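Local coordinates for protein oxidoreductase (Azotobacter vinelandii, PDB 7D5M) that binds NAD and is probably an NAD-dependent dehydrogenase, a homologue of inositol dehydrogenase in the Gfo/Idh/MocA family, at residues 165-170 / 274-279; 221-226 / 248-253; 225-230 / 384-389. One frame throughout, in Å; residues are numbered along the deposited sequence.

Contact 1: 165-170 / 274-279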
loop_
_atom_site.group_PDB
_atom_site.type_symbol
_atom_site.label_atom_id
_atom_site.label_comp_id
_atom_site.label_asym_id
_atom_site.label_seq_id
_atom_site.Cartn_x
_atom_site.Cartn_y
_atom_site.Cartn_z
ATOM N N ILE A 165 21.888 0.501 -16.954
ATOM C CA ILE A 165 20.767 1.448 -16.710
ATOM C C ILE A 165 20.119 1.772 -18.056
ATOM O O ILE A 165 20.844 2.066 -19.036
ATOM C CB ILE A 165 21.240 2.697 -15.948
ATOM C CG1 ILE A 165 22.015 2.330 -14.679
ATOM C CG2 ILE A 165 20.067 3.617 -15.655
ATOM C CD1 ILE A 165 21.280 1.433 -13.714
ATOM N N ARG A 166 18.796 1.672 -18.115
ATOM C CA ARG A 166 18.011 1.859 -19.359
ATOM C C ARG A 166 17.141 3.108 -19.246
ATOM O O ARG A 166 17.076 3.874 -20.214
ATOM C CB ARG A 166 17.179 0.602 -19.636
ATOM C CG ARG A 166 18.050 -0.585 -20.026
ATOM C CD ARG A 166 17.302 -1.879 -20.264
ATOM N NE ARG A 166 18.159 -2.856 -20.918
ATOM C CZ ARG A 166 17.861 -4.133 -21.106
ATOM N NH1 ARG A 166 16.729 -4.636 -20.648
ATOM N NH2 ARG A 166 18.715 -4.916 -21.742
ATOM N N MET A 167 16.456 3.283 -18.121
ATOM C CA MET A 167 15.520 4.420 -17.948
ATOM C C MET A 167 15.614 5.017 -16.554
ATOM O O MET A 167 15.851 4.279 -15.581
ATOM C CB MET A 167 14.074 3.996 -18.174
ATOM C CG MET A 167 13.747 3.824 -19.611
ATOM S SD MET A 167 12.407 2.674 -19.732
ATOM C CE MET A 167 13.426 1.212 -19.591
ATOM N N VAL A 168 15.387 6.323 -16.500
ATOM C CA VAL A 168 15.283 7.111 -15.248
ATOM C C VAL A 168 13.961 7.876 -15.307
ATOM O O VAL A 168 13.866 8.822 -16.100
ATOM C CB VAL A 168 16.488 8.052 -15.075
ATOM C CG1 VAL A 168 16.508 8.626 -13.667
ATOM C CG2 VAL A 168 17.798 7.344 -15.398
ATOM N N HIS A 169 12.976 7.447 -14.517
ATOM C CA HIS A 169 11.608 8.024 -14.480
ATOM C C HIS A 169 11.457 8.861 -13.216
ATOM O O HIS A 169 11.524 8.306 -12.116
ATOM C CB HIS A 169 10.558 6.924 -14.602
ATOM C CG HIS A 169 10.453 6.434 -15.998
ATOM N ND1 HIS A 169 9.305 5.876 -16.497
ATOM C CD2 HIS A 169 11.337 6.482 -17.015
ATOM C CE1 HIS A 169 9.504 5.544 -17.755
ATOM N NE2 HIS A 169 10.742 5.898 -18.099
ATOM N N MET A 170 11.255 10.157 -13.403
ATOM C CA MET A 170 11.229 11.159 -12.319
ATOM C C MET A 170 9.900 11.899 -12.380
ATOM O O MET A 170 9.423 12.205 -13.497
ATOM C CB MET A 170 12.386 12.137 -12.491
ATOM C CG MET A 170 13.719 11.506 -12.185
ATOM S SD MET A 170 15.069 12.413 -12.904
ATOM C CE MET A 170 15.026 11.817 -14.595
ATOM N N ARG A 274 12.254 6.387 -10.253
ATOM C CA ARG A 274 12.415 4.946 -10.543
ATOM C C ARG A 274 13.590 4.831 -11.506
ATOM O O ARG A 274 13.547 5.460 -12.574
ATOM C CB ARG A 274 11.141 4.344 -11.138
ATOM C CG ARG A 274 11.235 2.849 -11.399
ATOM C CD ARG A 274 9.944 2.267 -11.955
ATOM N NE ARG A 274 10.024 0.829 -12.132
ATOM C CZ ARG A 274 9.828 -0.082 -11.187
ATOM N NH1 ARG A 274 9.520 0.264 -9.943
ATOM N NH2 ARG A 274 9.933 -1.362 -11.491
ATOM N N VAL A 275 14.610 4.093 -11.114
ATOM C CA VAL A 275 15.764 3.801 -12.000
ATOM C C VAL A 275 15.596 2.363 -12.463
ATOM O O VAL A 275 15.513 1.475 -11.603
ATOM C CB VAL A 275 17.106 4.023 -11.287
ATOM C CG1 VAL A 275 18.267 3.743 -12.226
ATOM C CG2 VAL A 275 17.197 5.420 -10.700
ATOM N N ILE A 276 15.543 2.162 -13.780
ATOM C CA ILE A 276 15.245 0.843 -14.393
ATOM C C ILE A 276 16.491 0.362 -15.134
ATOM O O ILE A 276 16.924 1.040 -16.078
ATOM C CB ILE A 276 14.021 0.937 -15.320
ATOM C CG1 ILE A 276 12.830 1.552 -14.579
ATOM C CG2 ILE A 276 13.713 -0.436 -15.903
ATOM C CD1 ILE A 276 11.739 2.057 -15.461
ATOM N N GLY A 277 17.028 -0.768 -14.696
ATOM C CA GLY A 277 18.184 -1.432 -15.318
ATOM C C GLY A 277 17.771 -2.701 -16.036
ATOM O O GLY A 277 16.595 -3.130 -15.921
ATOM N N SER A 278 18.719 -3.317 -16.739
ATOM C CA SER A 278 18.512 -4.594 -17.456
ATOM C C SER A 278 18.166 -5.720 -16.467
ATOM O O SER A 278 17.476 -6.668 -16.879
ATOM C CB SER A 278 19.722 -4.928 -18.291
ATOM O OG SER A 278 20.874 -5.064 -17.468
ATOM N N ARG A 279 18.627 -5.649 -15.214
ATOM C CA ARG A 279 18.454 -6.728 -14.206
ATOM C C ARG A 279 17.317 -6.394 -13.235
ATOM O O ARG A 279 16.652 -7.323 -12.764
ATOM C CB ARG A 279 19.760 -6.946 -13.431
ATOM C CG ARG A 279 19.653 -7.903 -12.250
ATOM C CD ARG A 279 21.008 -8.194 -11.629
ATOM N NE ARG A 279 20.911 -9.190 -10.569
ATOM C CZ ARG A 279 20.851 -8.952 -9.257
ATOM N NH1 ARG A 279 20.890 -7.724 -8.764
ATOM N NH2 ARG A 279 20.758 -9.977 -8.428
HETATM O O HOH W 1 15.249 -3.686 -18.274
#
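The N-H groups of Arg166 and Met167 converge on one carbonyl of Ile276, a classic beta bulge between two antiparallel strands of the large mixed sheet in the C-terminal alpha/beta domain. Strand 165-173 and strand 271-277 are neighbours there. The short segments run at 160° to each other.

Backbone bonds carry the pairing. Ile276 O accepts twice, from Arg166 N at 2.8 Å and from Met167 N, both in the carbonyl plane. Ile276 N returns a nearly straight bond to Met167 O. Beyond the bulge, His169 and Arg274 form a hydrogen-bonded pair with two N-H...O bonds, one each way.

Apolar contacts lie on both faces of the sheet. On one, Ile165 CG2 meets Val275 CG1 at 3.9 Å. On the other, the Met167 chain bends at its last torsion (chi3 -82°), which brings CE to 4.0 Å from Ile276 CG2. This second face meets another subunit: Tyr245 of the second subunit packs on Met167 and bonds to His169 NE2.

Charged groups mostly look outside the pair. Arg274 forms salt bridges with Glu283 and Glu295, and its NE bonds to Asn264 of the second subunit. Arg166 runs extended from CG to NE past the end of strand 271-277, alongside Ser278, and gives NH1 to Ser178 O of the second subunit. Its guanidinium lies against Ser278, whose CB sits over the centre of one face, 3.5 Å from Arg166 CZ. A water accepts from Arg166 NH1 at 3.0 Å and donates to Gly277 O.

Contact 2: 221-226 / 248-253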
loop_
_atom_site.group_PDB
_atom_site.type_symbol
_atom_site.label_atom_id
_atom_site.label_comp_id
_atom_site.label_asym_id
_atom_site.label_seq_id
_atom_site.Cartn_x
_atom_site.Cartn_y
_atom_site.Cartn_z
ATOM N N PHE A 221 26.297 9.884 -15.552
ATOM C CA PHE A 221 25.300 10.065 -16.635
ATOM C C PHE A 221 25.353 11.506 -17.137
ATOM O O PHE A 221 25.475 12.440 -16.325
ATOM C CB PHE A 221 23.895 9.654 -16.191
ATOM C CG PHE A 221 23.609 8.211 -16.508
ATOM C CD1 PHE A 221 24.512 7.222 -16.153
ATOM C CD2 PHE A 221 22.456 7.850 -17.185
ATOM C CE1 PHE A 221 24.263 5.898 -16.463
ATOM C CE2 PHE A 221 22.210 6.522 -17.492
ATOM C CZ PHE A 221 23.125 5.559 -17.147
ATOM N N ARG A 222 25.257 11.649 -18.458
ATOM C CA ARG A 222 25.269 12.953 -19.157
ATOM C C ARG A 222 24.076 13.007 -20.102
ATOM O O ARG A 222 23.931 12.091 -20.923
ATOM C CB ARG A 222 26.565 13.134 -19.946
ATOM C CG ARG A 222 27.815 13.138 -19.080
ATOM C CD ARG A 222 27.893 14.327 -18.141
ATOM N NE ARG A 222 29.134 14.255 -17.376
ATOM C CZ ARG A 222 29.263 13.719 -16.163
ATOM N NH1 ARG A 222 28.217 13.218 -15.523
ATOM N NH2 ARG A 222 30.451 13.693 -15.586
ATOM N N ILE A 223 23.279 14.063 -19.997
ATOM C CA ILE A 223 22.151 14.308 -20.931
ATOM C C ILE A 223 22.747 14.745 -22.274
ATOM O O ILE A 223 23.546 15.717 -22.287
ATOM C CB ILE A 223 21.167 15.342 -20.356
ATOM C CG1 ILE A 223 20.665 14.942 -18.968
ATOM C CG2 ILE A 223 20.022 15.574 -21.327
ATOM C CD1 ILE A 223 20.079 16.086 -18.183
ATOM N N LYS A 224 22.401 14.035 -23.349
ATOM C CA LYS A 224 22.817 14.370 -24.736
ATOM C C LYS A 224 21.814 15.356 -25.348
ATOM O O LYS A 224 22.242 16.380 -25.931
ATOM C CB LYS A 224 22.915 13.097 -25.576
ATOM C CG LYS A 224 23.471 13.317 -26.974
ATOM C CD LYS A 224 23.080 12.255 -27.967
ATOM C CE LYS A 224 23.403 10.853 -27.502
ATOM N NZ LYS A 224 22.459 9.865 -28.072
ATOM N N ARG A 225 20.514 15.058 -25.243
ATOM C CA ARG A 225 19.435 15.892 -25.833
ATOM C C ARG A 225 18.217 15.842 -24.921
ATOM O O ARG A 225 18.074 14.849 -24.211
ATOM C CB ARG A 225 18.978 15.375 -27.198
ATOM C CG ARG A 225 20.077 15.231 -28.237
ATOM C CD ARG A 225 19.477 15.156 -29.631
ATOM N NE ARG A 225 18.521 14.061 -29.760
ATOM C CZ ARG A 225 17.588 13.961 -30.707
ATOM N NH1 ARG A 225 17.453 14.911 -31.619
ATOM N NH2 ARG A 225 16.782 12.913 -30.733
ATOM N N LEU A 226 17.358 16.856 -24.981
ATOM C CA LEU A 226 16.039 16.766 -24.325
ATOM C C LEU A 226 14.994 17.513 -25.144
ATOM O O LEU A 226 15.337 18.354 -25.993
ATOM C CB LEU A 226 16.105 17.243 -22.868
ATOM C CG LEU A 226 16.384 18.718 -22.578
ATOM C CD1 LEU A 226 15.187 19.610 -22.872
ATOM C CD2 LEU A 226 16.767 18.878 -21.110
ATOM N N MET A 248 14.346 12.984 -22.120
ATOM C CA MET A 248 15.809 13.145 -22.285
ATOM C C MET A 248 16.422 11.863 -22.841
ATOM O O MET A 248 15.991 10.756 -22.457
ATOM C CB MET A 248 16.442 13.474 -20.933
ATOM C CG MET A 248 15.709 14.573 -20.210
ATOM S SD MET A 248 16.618 15.161 -18.783
ATOM C CE MET A 248 16.476 13.772 -17.670
ATOM N N GLU A 249 17.403 12.025 -23.720
ATOM C CA GLU A 249 18.324 10.942 -24.127
ATOM C C GLU A 249 19.650 11.187 -23.421
ATOM O O GLU A 249 20.199 12.286 -23.583
ATOM C CB GLU A 249 18.563 10.934 -25.635
ATOM C CG GLU A 249 17.301 11.033 -26.465
ATOM C CD GLU A 249 17.567 11.047 -27.964
ATOM O OE1 GLU A 249 18.751 11.176 -28.344
ATOM O OE2 GLU A 249 16.591 10.931 -28.751
ATOM N N TYR A 250 20.115 10.215 -22.649
ATOM C CA TYR A 250 21.466 10.228 -22.044
ATOM C C TYR A 250 22.477 9.713 -23.070
ATOM O O TYR A 250 22.097 8.917 -23.955
ATOM C CB TYR A 250 21.508 9.362 -20.791
ATOM C CG TYR A 250 20.620 9.833 -19.671
ATOM C CD1 TYR A 250 21.017 10.861 -18.833
ATOM C CD2 TYR A 250 19.390 9.245 -19.430
ATOM C CE1 TYR A 250 20.216 11.300 -17.797
ATOM C CE2 TYR A 250 18.580 9.671 -18.390
ATOM C CZ TYR A 250 18.995 10.699 -17.567
ATOM O OH TYR A 250 18.224 11.145 -16.529
ATOM N N GLU A 251 23.738 10.140 -22.939
ATOM C CA GLU A 251 24.872 9.503 -23.659
ATOM C C GLU A 251 24.847 8.018 -23.299
ATOM O O GLU A 251 24.742 7.712 -22.096
ATOM C CB GLU A 251 26.217 10.133 -23.280
ATOM C CG GLU A 251 26.386 11.573 -23.730
ATOM C CD GLU A 251 26.527 11.801 -25.227
ATOM O OE1 GLU A 251 26.703 10.812 -25.976
ATOM O OE2 GLU A 251 26.446 12.977 -25.644
ATOM N N GLY A 252 24.906 7.133 -24.295
ATOM C CA GLY A 252 24.935 5.670 -24.088
ATOM C C GLY A 252 23.574 5.029 -24.327
ATOM O O GLY A 252 23.507 3.789 -24.387
ATOM N N GLY A 253 22.519 5.830 -24.491
ATOM C CA GLY A 253 21.226 5.351 -25.016
ATOM C C GLY A 253 20.121 5.264 -23.969
ATOM O O GLY A 253 18.957 5.076 -24.384
HETATM O O HOH W 2 25.510 9.096 -19.910
#
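Arg225 and Glu249 both set CG beside the backbone N, with chi1 -56° and -48°, and their side chains run next to each other in the same direction. Arg225 then bends at chi3, while Glu249 stays extended, and the two charged ends meet. Arg225 NH2 gives a hydrogen bond of 2.8 Å to Glu249 OE2. The carboxylate oxygen lies at the guanidinium edge, near its plane, but the donor stands above the carboxylate plane. Arg225 NE adds a weak bond to Glu249 OE1. Lys224 NZ joins this network through a long salt bridge to Glu249 OE1. With an alanine in place of Arg225, the Glu249 carboxylate would probably lose its close charged mate and be freer to turn, the long contact to Lys224 remaining.

Lys224 and Arg225 form a classic beta bulge opposite Glu249. Glu249 O takes both their N-H groups, Lys224 N at 2.8 Å and Arg225 N at 3.2 Å. Nearer the turn, Glu251 N makes a bond of 2.8 Å to Arg222 O. A water links Arg222 N to Glu251 O. The chain then reverses in a type II turn from Tyr250 to Gly253.

Phe221 and Tyr250 form a T-shaped pair. The edge of Phe221 points at the face of Tyr250, with CD2 3.7 Å from Tyr250 CG. Ile223 CD1 touches Met248 SD at 3.6 Å, and Leu226 CB packs on Met248 CG.

The segments belong to the hairpin of strands 223-231 and 243-250. Trp372 of helix 363-381 packs on Ile223, Leu226 and Met248. Tyr250 rests on Val168 and Met170 of strand 165-173, and strand 387-388 pairs along the other edge of strand 223-231.

Contact 3: 225-230 / 384-389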
loop_
_atom_site.group_PDB
_atom_site.type_symbol
_atom_site.label_atom_id
_atom_site.label_comp_id
_atom_site.label_asym_id
_atom_site.label_seq_id
_atom_site.Cartn_x
_atom_site.Cartn_y
_atom_site.Cartn_z
ATOM N N ARG A 225 20.514 15.058 -25.243
ATOM C CA ARG A 225 19.435 15.892 -25.833
ATOM C C ARG A 225 18.217 15.842 -24.921
ATOM O O ARG A 225 18.074 14.849 -24.211
ATOM C CB ARG A 225 18.978 15.375 -27.198
ATOM C CG ARG A 225 20.077 15.231 -28.237
ATOM C CD ARG A 225 19.477 15.156 -29.631
ATOM N NE ARG A 225 18.521 14.061 -29.760
ATOM C CZ ARG A 225 17.588 13.961 -30.707
ATOM N NH1 ARG A 225 17.453 14.911 -31.619
ATOM N NH2 ARG A 225 16.782 12.913 -30.733
ATOM N N LEU A 226 17.358 16.856 -24.981
ATOM C CA LEU A 226 16.039 16.766 -24.325
ATOM C C LEU A 226 14.994 17.513 -25.144
ATOM O O LEU A 226 15.337 18.354 -25.993
ATOM C CB LEU A 226 16.105 17.243 -22.868
ATOM C CG LEU A 226 16.384 18.718 -22.578
ATOM C CD1 LEU A 226 15.187 19.610 -22.872
ATOM C CD2 LEU A 226 16.767 18.878 -21.110
ATOM N N MET A 227 13.742 17.170 -24.899
ATOM C CA MET A 227 12.594 17.973 -25.354
ATOM C C MET A 227 11.693 18.223 -24.151
ATOM O O MET A 227 11.668 17.392 -23.205
ATOM C CB MET A 227 11.819 17.273 -26.468
ATOM C CG MET A 227 11.531 15.830 -26.172
ATOM S SD MET A 227 10.117 15.275 -27.123
ATOM C CE MET A 227 8.867 16.393 -26.482
ATOM N N CYS A 228 11.001 19.347 -24.165
ATOM C CA CYS A 228 10.073 19.719 -23.081
ATOM C C CYS A 228 8.807 20.325 -23.679
ATOM O O CYS A 228 8.890 21.291 -24.463
ATOM C CB CYS A 228 10.725 20.664 -22.085
ATOM S SG CYS A 228 9.594 21.186 -20.772
ATOM N N SER A 229 7.675 19.750 -23.304
ATOM C CA SER A 229 6.328 20.273 -23.589
ATOM C C SER A 229 5.731 20.763 -22.267
ATOM O O SER A 229 5.667 19.964 -21.316
ATOM C CB SER A 229 5.506 19.211 -24.257
ATOM O OG SER A 229 4.136 19.482 -24.092
ATOM N N ARG A 230 5.371 22.043 -22.183
ATOM C CA ARG A 230 4.880 22.653 -20.927
ATOM C C ARG A 230 3.548 23.358 -21.170
ATOM O O ARG A 230 3.308 23.860 -22.293
ATOM C CB ARG A 230 5.942 23.569 -20.316
ATOM C CG ARG A 230 6.051 24.950 -20.948
ATOM C CD ARG A 230 7.180 25.753 -20.320
ATOM N NE ARG A 230 7.446 27.011 -21.011
ATOM C CZ ARG A 230 7.948 28.117 -20.456
ATOM N NH1 ARG A 230 8.207 28.179 -19.156
ATOM N NH2 ARG A 230 8.175 29.181 -21.215
ATOM N N GLY A 384 8.253 22.208 -28.193
ATOM C CA GLY A 384 8.588 20.880 -27.634
ATOM C C GLY A 384 9.425 20.029 -28.572
ATOM O O GLY A 384 9.123 18.842 -28.726
ATOM N N VAL A 385 10.473 20.606 -29.162
ATOM C CA VAL A 385 11.376 19.930 -30.132
ATOM C C VAL A 385 12.659 19.520 -29.406
ATOM O O VAL A 385 12.981 20.134 -28.348
ATOM C CB VAL A 385 11.658 20.851 -31.338
ATOM C CG1 VAL A 385 10.359 21.307 -31.979
ATOM C CG2 VAL A 385 12.507 22.054 -30.956
ATOM N N TRP A 386 13.355 18.513 -29.928
ATOM C CA TRP A 386 14.662 18.066 -29.386
ATOM C C TRP A 386 15.666 19.214 -29.487
ATOM O O TRP A 386 15.758 19.836 -30.568
ATOM C CB TRP A 386 15.173 16.824 -30.108
ATOM C CG TRP A 386 14.358 15.605 -29.819
ATOM C CD1 TRP A 386 13.381 15.064 -30.599
ATOM C CD2 TRP A 386 14.424 14.796 -28.633
ATOM N NE1 TRP A 386 12.845 13.962 -29.990
ATOM C CE2 TRP A 386 13.466 13.771 -28.782
ATOM C CE3 TRP A 386 15.199 14.833 -27.469
ATOM C CZ2 TRP A 386 13.274 12.785 -27.813
ATOM C CZ3 TRP A 386 15.003 13.863 -26.510
ATOM C CH2 TRP A 386 14.058 12.853 -26.683
ATOM N N VAL A 387 16.364 19.495 -28.391
ATOM C CA VAL A 387 17.482 20.475 -28.354
ATOM C C VAL A 387 18.717 19.761 -27.810
ATOM O O VAL A 387 18.582 18.848 -26.953
ATOM C CB VAL A 387 17.128 21.731 -27.538
ATOM C CG1 VAL A 387 15.842 22.366 -28.042
ATOM C CG2 VAL A 387 17.045 21.443 -26.043
ATOM N N ASP A 388 19.886 20.135 -28.324
ATOM C CA ASP A 388 21.187 19.681 -27.774
ATOM C C ASP A 388 21.326 20.248 -26.365
ATOM O O ASP A 388 20.956 21.417 -26.151
ATOM C CB ASP A 388 22.346 20.102 -28.672
ATOM C CG ASP A 388 22.334 19.379 -30.003
ATOM O OD1 ASP A 388 21.674 18.312 -30.088
ATOM O OD2 ASP A 388 22.988 19.881 -30.943
ATOM N N TYR A 389 21.832 19.443 -25.437
ATOM C CA TYR A 389 21.910 19.839 -24.013
ATOM C C TYR A 389 23.206 20.627 -23.760
ATOM O O TYR A 389 23.006 21.658 -23.092
ATOM C CB TYR A 389 21.741 18.610 -23.128
ATOM C CG TYR A 389 21.537 18.959 -21.681
ATOM C CD1 TYR A 389 20.343 19.501 -21.241
ATOM C CD2 TYR A 389 22.557 18.782 -20.764
ATOM C CE1 TYR A 389 20.152 19.829 -19.911
ATOM C CE2 TYR A 389 22.385 19.107 -19.430
ATOM C CZ TYR A 389 21.174 19.631 -19.003
ATOM O OH TYR A 389 20.966 19.955 -17.696
#
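Leu226 and Val387 form an antiparallel hydrogen-bonded pair at the edge of the sheet. Val387 N reaches Leu226 O at 2.8 Å, and Leu226 N reaches Val387 O at 3.1 Å. Strand 387-388 is short, and within the chain it is the last strand on this side.

Next comes the indole of Trp386, held between two side chains. The guanidinium of Arg225 stacks nearly flat on one face, with planes 11° apart. This is an off-centre cation-pi contact, with Arg225 CZ 4.1 Å from the centroid of the five-membered ring. Met227 sets CG between the backbone N and the carbonyl carbon (chi1 47°), which carries it over the opposite face. There CG stands almost on the normal of the six-membered ring, 3.7 Å from the centroid, a CH-pi contact. Met227 SD adds an oblique Met-aromatic contact to the five-membered ring.

Farther out, Leu226 CD2 packs on Tyr389 CD1 at 3.6 Å. Gly384 CA lies 3.2 Å from Cys228 O in a CA-H...O contact. Phi is positive here (74°), a conformation that glycine adopts readily, and a CB would come close to that oxygen. Trp386 NE1 makes a weak hydrogen bond to Gly384 O of the second subunit, and an equally weak one returns.

The stack uses the guanidinium face, while its edge is kept for Glu249. One arginine can thus bind a ring and a carboxylate together. The nearby carboxylate probably offsets its charge against the indole.

All three contacts belong to one mixed sheet of the C-terminal domain. Contacts 2 and 3 share Arg225 and Leu226, and their centres are 11 Å apart. Lys224 O and Tyr389 N, 3.1 Å apart, probably form a hydrogen bond that carries the pairing from one to the other. Contacts 1 and 2 have centres 13 Å apart and touch through packing, with Ile165 CB 3.6 Å from Phe221 CZ. Both segments of contact 2 fall between those of contact 1 in sequence. Contacts 1 and 3 do not touch, with nearest atoms about 10 Å apart, yet both meet the second subunit. All three lie away from the NAD-binding residues.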